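Local coordinates for glycosyltransferase (Streptomyces halstedii, PDB 3WAD), which belongs to the GT-B fold glycosyltransferases, built from two Rossmann-like domains, and is related to the erythromycin biosynthesis protein CIII family, at residues T25-E30 with E404-L409; G144-R149 with V410-R415. One frame throughout, in Å; residues are numbered along the deposited sequence.

How the contacts relate
Contacts 1 and 2 share helix 402-415, the last helix of the chain, which returns from the C-terminal half of this GT-B enzyme to lie against the N-terminal Rossmann-like domain. Residues 404-409 meet the end of helix 18-27 in contact 1; one or two turns later, 410-415 meet P146 and V148, at the entry to strand 147-150, in contact 2. The two centres lie about 12 Å apart, about 21 and 22 Å from the centre of the chain. Side chains bridge them directly: H29 NE2 lies 3.8 Å from V410 CG2, and L409 CD2 lies 3.9 Å from V148 CG2. No ligand is involved in either contact.

Contact 1. Residues T25-E30 with E404-L409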
ATOM      1  N   THR B  25       0.438   7.247  -5.034  1.00 22.77           N
ATOM      2  CA  THR B  25       0.906   7.697  -3.713  1.00 22.94           C
ATOM      3  C   THR B  25       2.440   7.871  -3.665  1.00 23.88           C
ATOM      4  O   THR B  25       2.929   8.873  -3.159  1.00 26.28           O
ATOM      5  CB  THR B  25       0.386   6.730  -2.625  1.00 22.73           C
ATOM      6  OG1 THR B  25      -1.064   6.732  -2.689  1.00 17.79           O
ATOM      7  CG2 THR B  25       0.810   7.178  -1.216  1.00 24.38           C
ATOM      8  N   THR B  26       3.195   6.938  -4.210  1.00 23.24           N
ATOM      9  CA  THR B  26       4.633   6.987  -3.999  1.00 25.26           C
ATOM     10  C   THR B  26       5.331   7.947  -4.989  1.00 25.99           C
ATOM     11  O   THR B  26       6.511   8.276  -4.814  1.00 28.42           O
ATOM     12  CB  THR B  26       5.268   5.599  -4.016  1.00 25.09           C
ATOM     13  OG1 THR B  26       4.958   4.923  -5.259  1.00 23.35           O
ATOM     14  CG2 THR B  26       4.726   4.761  -2.713  1.00 24.62           C
ATOM     15  N   ALA B  27       4.608   8.321  -6.024  1.00 27.31           N
ATOM     16  CA  ALA B  27       5.026   9.421  -6.899  1.00 28.93           C
ATOM     17  C   ALA B  27       4.704  10.790  -6.271  1.00 30.67           C
ATOM     18  O   ALA B  27       5.213  11.790  -6.760  1.00 32.28           O
ATOM     19  CB  ALA B  27       4.414   9.262  -8.262  1.00 27.31           C
ATOM     20  N   GLY B  28       3.852  10.863  -5.228  1.00 30.68           N
ATOM     21  CA  GLY B  28       3.745  12.082  -4.365  1.00 29.79           C
ATOM     22  C   GLY B  28       2.353  12.668  -4.330  1.00 30.62           C
ATOM     23  O   GLY B  28       2.044  13.680  -3.626  1.00 30.84           O
ATOM     24  N   HIS B  29       1.455  12.037  -5.079  1.00 29.49           N
ATOM     25  CA  HIS B  29       0.147  12.570  -5.134  1.00 28.71           C
ATOM     26  C   HIS B  29      -0.611  12.165  -3.906  1.00 28.76           C
ATOM     27  O   HIS B  29      -0.239  11.175  -3.273  1.00 29.65           O
ATOM     28  CB  HIS B  29      -0.457  12.045  -6.411  1.00 30.11           C
ATOM     29  CG  HIS B  29       0.434  12.291  -7.595  1.00 30.83           C
ATOM     30  ND1 HIS B  29       0.629  13.558  -8.116  1.00 27.36           N
ATOM     31  CD2 HIS B  29       1.225  11.452  -8.318  1.00 29.84           C
ATOM     32  CE1 HIS B  29       1.486  13.484  -9.121  1.00 27.51           C
ATOM     33  NE2 HIS B  29       1.848  12.217  -9.278  1.00 28.43           N
ATOM     34  N   GLU B  30      -1.702  12.880  -3.606  1.00 29.12           N
ATOM     35  CA  GLU B  30      -2.570  12.627  -2.465  1.00 30.52           C
ATOM     36  C   GLU B  30      -3.774  11.840  -3.002  1.00 30.14           C
ATOM     37  O   GLU B  30      -4.510  12.348  -3.867  1.00 29.24           O
ATOM     38  CB  GLU B  30      -3.172  13.904  -1.901  1.00 31.18           C
ATOM     39  CG  GLU B  30      -2.193  14.937  -1.455  1.00 38.78           C
ATOM     40  CD  GLU B  30      -1.709  14.680  -0.052  1.00 46.07           C
ATOM     41  OE1 GLU B  30      -0.471  14.699   0.157  1.00 49.58           O
ATOM     42  OE2 GLU B  30      -2.560  14.438   0.841  1.00 49.37           O
ATOM     43  N   GLU B 404       5.220   4.789 -15.521  1.00 31.68           N
ATOM     44  CA  GLU B 404       4.773   5.346 -16.814  1.00 31.65           C
ATOM     45  C   GLU B 404       3.266   5.683 -16.847  1.00 31.11           C
ATOM     46  O   GLU B 404       2.808   6.655 -17.482  1.00 29.91           O
ATOM     47  CB  GLU B 404       4.973   4.313 -17.907  1.00 32.49           C
ATOM     48  CG  GLU B 404       6.352   4.008 -18.368  1.00 37.72           C
ATOM     49  CD  GLU B 404       6.319   3.055 -19.577  1.00 43.23           C
ATOM     50  OE1 GLU B 404       5.663   3.387 -20.662  1.00 44.08           O
ATOM     51  OE2 GLU B 404       6.927   1.971 -19.423  1.00 42.77           O
ATOM     52  N   THR B 405       2.449   4.841 -16.196  1.00 30.39           N
ATOM     53  CA  THR B 405       0.999   5.060 -16.207  1.00 27.39           C
ATOM     54  C   THR B 405       0.585   6.257 -15.361  1.00 27.78           C
ATOM     55  O   THR B 405      -0.358   7.014 -15.720  1.00 27.98           O
ATOM     56  CB  THR B 405       0.224   3.789 -15.711  1.00 27.89           C
ATOM     57  OG1 THR B 405       0.584   2.677 -16.573  1.00 26.74           O
ATOM     58  CG2 THR B 405      -1.202   4.076 -15.776  1.00 22.98           C
ATOM     59  N   VAL B 406       1.242   6.407 -14.205  1.00 26.51           N
ATOM     60  CA  VAL B 406       1.033   7.604 -13.410  1.00 26.08           C
ATOM     61  C   VAL B 406       1.389   8.807 -14.318  1.00 26.46           C
ATOM     62  O   VAL B 406       0.701   9.776 -14.328  1.00 28.27           O
ATOM     63  CB  VAL B 406       1.959   7.584 -12.134  1.00 26.18           C
ATOM     64  CG1 VAL B 406       2.000   9.003 -11.477  1.00 23.37           C
ATOM     65  CG2 VAL B 406       1.497   6.508 -11.150  1.00 25.35           C
ATOM     66  N   GLY B 407       2.433   8.680 -15.140  1.00 28.52           N
ATOM     67  CA  GLY B 407       2.849   9.797 -15.994  1.00 30.08           C
ATOM     68  C   GLY B 407       1.770  10.127 -16.995  1.00 30.44           C
ATOM     69  O   GLY B 407       1.515  11.265 -17.221  1.00 29.38           O
ATOM     70  N   GLU B 408       1.086   9.114 -17.547  1.00 31.63           N
ATOM     71  CA  GLU B 408      -0.071   9.392 -18.398  1.00 30.72           C
ATOM     72  C   GLU B 408      -1.218   9.991 -17.663  1.00 30.52           C
ATOM     73  O   GLU B 408      -1.976  10.792 -18.211  1.00 30.57           O
ATOM     74  CB  GLU B 408      -0.589   8.114 -19.078  1.00 30.73           C
ATOM     75  CG  GLU B 408       0.401   7.465 -19.902  1.00 35.18           C
ATOM     76  CD  GLU B 408       0.512   8.086 -21.287  1.00 42.87           C
ATOM     77  OE1 GLU B 408      -0.075   9.181 -21.577  1.00 40.02           O
ATOM     78  OE2 GLU B 408       1.267   7.475 -22.084  1.00 50.45           O
ATOM     79  N   LEU B 409      -1.425   9.561 -16.409  1.00 29.71           N
ATOM     80  CA  LEU B 409      -2.560  10.058 -15.690  1.00 27.47           C
ATOM     81  C   LEU B 409      -2.345  11.561 -15.366  1.00 26.20           C
ATOM     82  O   LEU B 409      -3.294  12.315 -15.243  1.00 24.46           O
ATOM     83  CB  LEU B 409      -2.756   9.239 -14.374  1.00 28.45           C
ATOM     84  CG  LEU B 409      -3.301   7.803 -14.617  1.00 28.74           C
ATOM     85  CD1 LEU B 409      -3.373   7.021 -13.314  1.00 30.23           C
ATOM     86  CD2 LEU B 409      -4.634   7.820 -15.305  1.00 22.48           C
TER
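V406 sets one methyl, CG1, against A27 and H29 together where the C-terminal helix 402-415 of this GT-B fold crosses back onto the N-terminal Rossmann-like domain. That methyl does all the touching across these two segments: its closest approaches are 4.0 Å to A27 CB and 3.9 Å to H29 NE2. CG1 stands anti to the backbone N of V406 (chi1 166°), and this rotation carries it toward residues 25-30. The imidazole of H29 comes from the opposite direction and meets the methyl obliquely, through CD2 and NE2. On its other side the ring is tied down, since ND1 hydrogen-bonds to the N-terminal nitrogen of M1, which would restrict rotation of the ring.

Between A27 and H29 the chain reverses in a Schellman motif. G28, with phi 122°, is the first residue beyond the helix, and its N makes a weak 3.0 Å bond back to T25 O.

The close part is small: a methyl and a methyl-sized side chain beside an imidazole, with 80 Å² buried over both segments. It deepens toward A23 and L24 of helix 18-27, which V406 also touches, while L409 reaches L20 and strand 126-130. The outer turns are different in character: E404 lies on the exposed side of helix 402-415, clear of residues 25-30, and E408 makes a salt bridge with R411 of its own helix. At the far end of 25-30, E30 turns to the second subunit, its OE1 paired with R331 of that chain. Back at the centre, H29 CD2 lies 4.1 Å from V406 CG1, slightly farther than NE2 does.

Contact 2. Residues G144-R149 with V410-R415; sequences GAPHVR and VRVAER
P146 and V148 both turn their side chains toward helix 402-415, and V412 points back at them from the helix. P146 points the CB-CG end of its ring at the helix backbone: its ring carbons CB and CG each lie 4.0 Å from V412 O, while CG also sits 3.8 Å from A413 CA. The proline therefore packs on the turn itself as well as on side chains, with A413 CB a little farther off, 4.3 Å from P146 CG.

V412 meets the strand with a single methyl. Its CG1, anti to the backbone N at chi1 163°, is carried forward to P146 CB at 3.8 Å and, more loosely, to V148 CG2 at 4.2 Å. One branch of V412 thus touches two residues on the same side of the extended chain, P146 just ahead of the strand and V148 within it, with H147 between them pointing the other way. No hydrogen bond crosses this interface; its 156 Å² of buried surface is held by apolar contact, and all four touching residues are buried.

H147 turns its ring toward the opposite face of the sheet, where W129 NE1 and E141 OE1 engage its two ring nitrogens and P137 and A140 of helix 135-141 pack on it. R149, next but one along the strand, is also held from that side of the chain, with a salt bridge to D155.

The arrangement is the helix-on-sheet layering of a Rossmann-like domain, although the covering helix comes from the C-terminal end of the chain. Strand 147-150 runs parallel between strands 126-130 and 204-206, and V412 spans all three, touching L126 on one neighbour and T204 on the other, while A413 reaches M1 just ahead of strand 2-6.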
ATOM      1  N   GLY B 144     -15.367  19.931 -13.111  1.00 38.67           N
ATOM      2  CA  GLY B 144     -14.525  19.871 -14.318  1.00 35.05           C
ATOM      3  C   GLY B 144     -13.212  19.170 -14.049  1.00 36.73           C
ATOM      4  O   GLY B 144     -12.104  19.540 -14.606  1.00 36.17           O
ATOM      5  N   ALA B 145     -13.264  18.105 -13.230  1.00 32.77           N
ATOM      6  CA  ALA B 145     -12.060  17.297 -13.297  1.00 29.72           C
ATOM      7  C   ALA B 145     -12.299  16.293 -14.425  1.00 27.56           C
ATOM      8  O   ALA B 145     -13.414  15.776 -14.582  1.00 27.95           O
ATOM      9  CB  ALA B 145     -11.748  16.597 -11.925  1.00 27.95           C
ATOM     10  N   PRO B 146     -11.259  16.012 -15.179  1.00 26.34           N
ATOM     11  CA  PRO B 146     -11.185  14.966 -16.121  1.00 26.80           C
ATOM     12  C   PRO B 146     -11.292  13.627 -15.253  1.00 29.89           C
ATOM     13  O   PRO B 146     -10.861  13.591 -14.051  1.00 28.10           O
ATOM     14  CB  PRO B 146      -9.792  15.124 -16.642  1.00 28.51           C
ATOM     15  CG  PRO B 146      -9.007  15.802 -15.428  1.00 24.88           C
ATOM     16  CD  PRO B 146      -9.946  16.668 -14.921  1.00 25.53           C
ATOM     17  N   HIS B 147     -11.920  12.576 -15.799  1.00 29.09           N
ATOM     18  CA  HIS B 147     -12.083  11.307 -15.016  1.00 27.22           C
ATOM     19  C   HIS B 147     -11.728  10.116 -15.890  1.00 26.95           C
ATOM     20  O   HIS B 147     -12.070  10.065 -17.089  1.00 26.01           O
ATOM     21  CB  HIS B 147     -13.463  11.224 -14.382  1.00 26.58           C
ATOM     22  CG  HIS B 147     -14.567  11.568 -15.326  1.00 31.13           C
ATOM     23  ND1 HIS B 147     -15.207  10.613 -16.090  1.00 29.76           N
ATOM     24  CD2 HIS B 147     -15.098  12.761 -15.693  1.00 30.35           C
ATOM     25  CE1 HIS B 147     -16.103  11.202 -16.861  1.00 30.28           C
ATOM     26  NE2 HIS B 147     -16.086  12.496 -16.606  1.00 31.65           N
ATOM     27  N   VAL B 148     -11.028   9.166 -15.293  1.00 24.89           N
ATOM     28  CA  VAL B 148     -10.586   7.985 -15.993  1.00 24.16           C
ATOM     29  C   VAL B 148     -11.428   6.784 -15.519  1.00 24.80           C
ATOM     30  O   VAL B 148     -11.470   6.484 -14.265  1.00 22.55           O
ATOM     31  CB  VAL B 148      -9.147   7.732 -15.692  1.00 23.77           C
ATOM     32  CG1 VAL B 148      -8.695   6.384 -16.332  1.00 24.72           C
ATOM     33  CG2 VAL B 148      -8.308   8.864 -16.198  1.00 21.55           C
ATOM     34  N   ARG B 149     -12.107   6.127 -16.477  1.00 22.98           N
ATOM     35  CA  ARG B 149     -12.894   4.936 -16.175  1.00 21.72           C
ATOM     36  C   ARG B 149     -11.922   3.736 -16.110  1.00 21.87           C
ATOM     37  O   ARG B 149     -11.275   3.398 -17.108  1.00 21.69           O
ATOM     38  CB  ARG B 149     -14.082   4.780 -17.159  1.00 23.02           C
ATOM     39  CG  ARG B 149     -14.963   3.504 -16.911  1.00 21.84           C
ATOM     40  CD  ARG B 149     -16.093   3.430 -17.900  1.00 21.54           C
ATOM     41  NE  ARG B 149     -15.526   3.281 -19.236  1.00 20.26           N
ATOM     42  CZ  ARG B 149     -15.666   2.200 -20.011  1.00 17.96           C
ATOM     43  NH1 ARG B 149     -16.399   1.149 -19.601  1.00 20.13           N
ATOM     44  NH2 ARG B 149     -15.033   2.175 -21.184  1.00 20.35           N
ATOM     45  N   VAL B 410      -1.092  11.929 -15.118  1.00 26.78           N
ATOM     46  CA  VAL B 410      -0.744  13.348 -14.877  1.00 26.58           C
ATOM     47  C   VAL B 410      -0.998  14.093 -16.191  1.00 27.31           C
ATOM     48  O   VAL B 410      -1.513  15.194 -16.132  1.00 28.80           O
ATOM     49  CB  VAL B 410       0.712  13.503 -14.366  1.00 26.56           C
ATOM     50  CG1 VAL B 410       1.257  14.958 -14.486  1.00 30.13           C
ATOM     51  CG2 VAL B 410       0.827  13.037 -12.886  1.00 25.36           C
ATOM     52  N   ARG B 411      -0.677  13.494 -17.356  1.00 29.27           N
ATOM     53  CA  ARG B 411      -0.976  14.188 -18.647  1.00 30.52           C
ATOM     54  C   ARG B 411      -2.458  14.312 -18.847  1.00 30.24           C
ATOM     55  O   ARG B 411      -2.894  15.272 -19.435  1.00 30.99           O
ATOM     56  CB  ARG B 411      -0.293  13.531 -19.845  1.00 31.29           C
ATOM     57  CG  ARG B 411       1.267  13.744 -19.795  1.00 37.80           C
ATOM     58  CD  ARG B 411       2.010  13.213 -20.998  1.00 45.37           C
ATOM     59  NE  ARG B 411       3.167  12.394 -20.583  1.00 53.33           N
ATOM     60  CZ  ARG B 411       3.184  11.054 -20.536  1.00 56.10           C
ATOM     61  NH1 ARG B 411       2.106  10.351 -20.881  1.00 58.12           N
ATOM     62  NH2 ARG B 411       4.280  10.403 -20.149  1.00 56.33           N
ATOM     63  N   VAL B 412      -3.262  13.354 -18.354  1.00 28.97           N
ATOM     64  CA  VAL B 412      -4.740  13.504 -18.428  1.00 27.05           C
ATOM     65  C   VAL B 412      -5.181  14.652 -17.578  1.00 25.84           C
ATOM     66  O   VAL B 412      -6.031  15.433 -18.011  1.00 25.29           O
ATOM     67  CB  VAL B 412      -5.622  12.252 -17.930  1.00 26.52           C
ATOM     68  CG1 VAL B 412      -7.111  12.668 -17.638  1.00 29.73           C
ATOM     69  CG2 VAL B 412      -5.644  11.219 -18.959  1.00 28.85           C
ATOM     70  N   ALA B 413      -4.678  14.752 -16.344  1.00 26.21           N
ATOM     71  CA  ALA B 413      -5.225  15.825 -15.508  1.00 26.27           C
ATOM     72  C   ALA B 413      -4.717  17.176 -16.031  1.00 28.18           C
ATOM     73  O   ALA B 413      -5.438  18.163 -15.928  1.00 27.82           O
ATOM     74  CB  ALA B 413      -4.904  15.669 -14.073  1.00 28.34           C
ATOM     75  N   GLU B 414      -3.509  17.195 -16.601  1.00 30.47           N
ATOM     76  CA  GLU B 414      -2.956  18.501 -17.066  1.00 34.78           C
ATOM     77  C   GLU B 414      -3.616  18.976 -18.361  1.00 35.05           C
ATOM     78  O   GLU B 414      -3.895  20.134 -18.476  1.00 34.19           O
ATOM     79  CB  GLU B 414      -1.433  18.444 -17.217  1.00 34.94           C
ATOM     80  CG  GLU B 414      -0.764  18.645 -15.859  1.00 41.85           C
ATOM     81  CD  GLU B 414       0.740  18.288 -15.825  1.00 49.58           C
ATOM     82  OE1 GLU B 414       1.328  17.864 -16.870  1.00 54.49           O
ATOM     83  OE2 GLU B 414       1.336  18.425 -14.715  1.00 52.08           O
ATOM     84  N   ARG B 415      -3.796  18.035 -19.301  1.00 38.31           N
ATOM     85  CA  ARG B 415      -4.438  18.216 -20.628  1.00 40.64           C
ATOM     86  C   ARG B 415      -5.880  18.548 -20.381  1.00 41.43           C
ATOM     87  O   ARG B 415      -6.431  19.424 -21.051  1.00 43.19           O
ATOM     88  CB  ARG B 415      -4.316  16.938 -21.518  1.00 41.45           C
ATOM     89  CG  ARG B 415      -3.244  16.985 -22.697  1.00 42.96           C
ATOM     90  CD  ARG B 415      -3.322  15.688 -23.571  1.00 47.99           C
ATOM     91  NE  ARG B 415      -2.233  14.743 -23.240  1.00 52.76           N
ATOM     92  CZ  ARG B 415      -2.370  13.510 -22.712  1.00 54.00           C
ATOM     93  NH1 ARG B 415      -1.288  12.788 -22.446  1.00 54.75           N
ATOM     94  NH2 ARG B 415      -3.562  12.983 -22.448  1.00 53.57           N
TER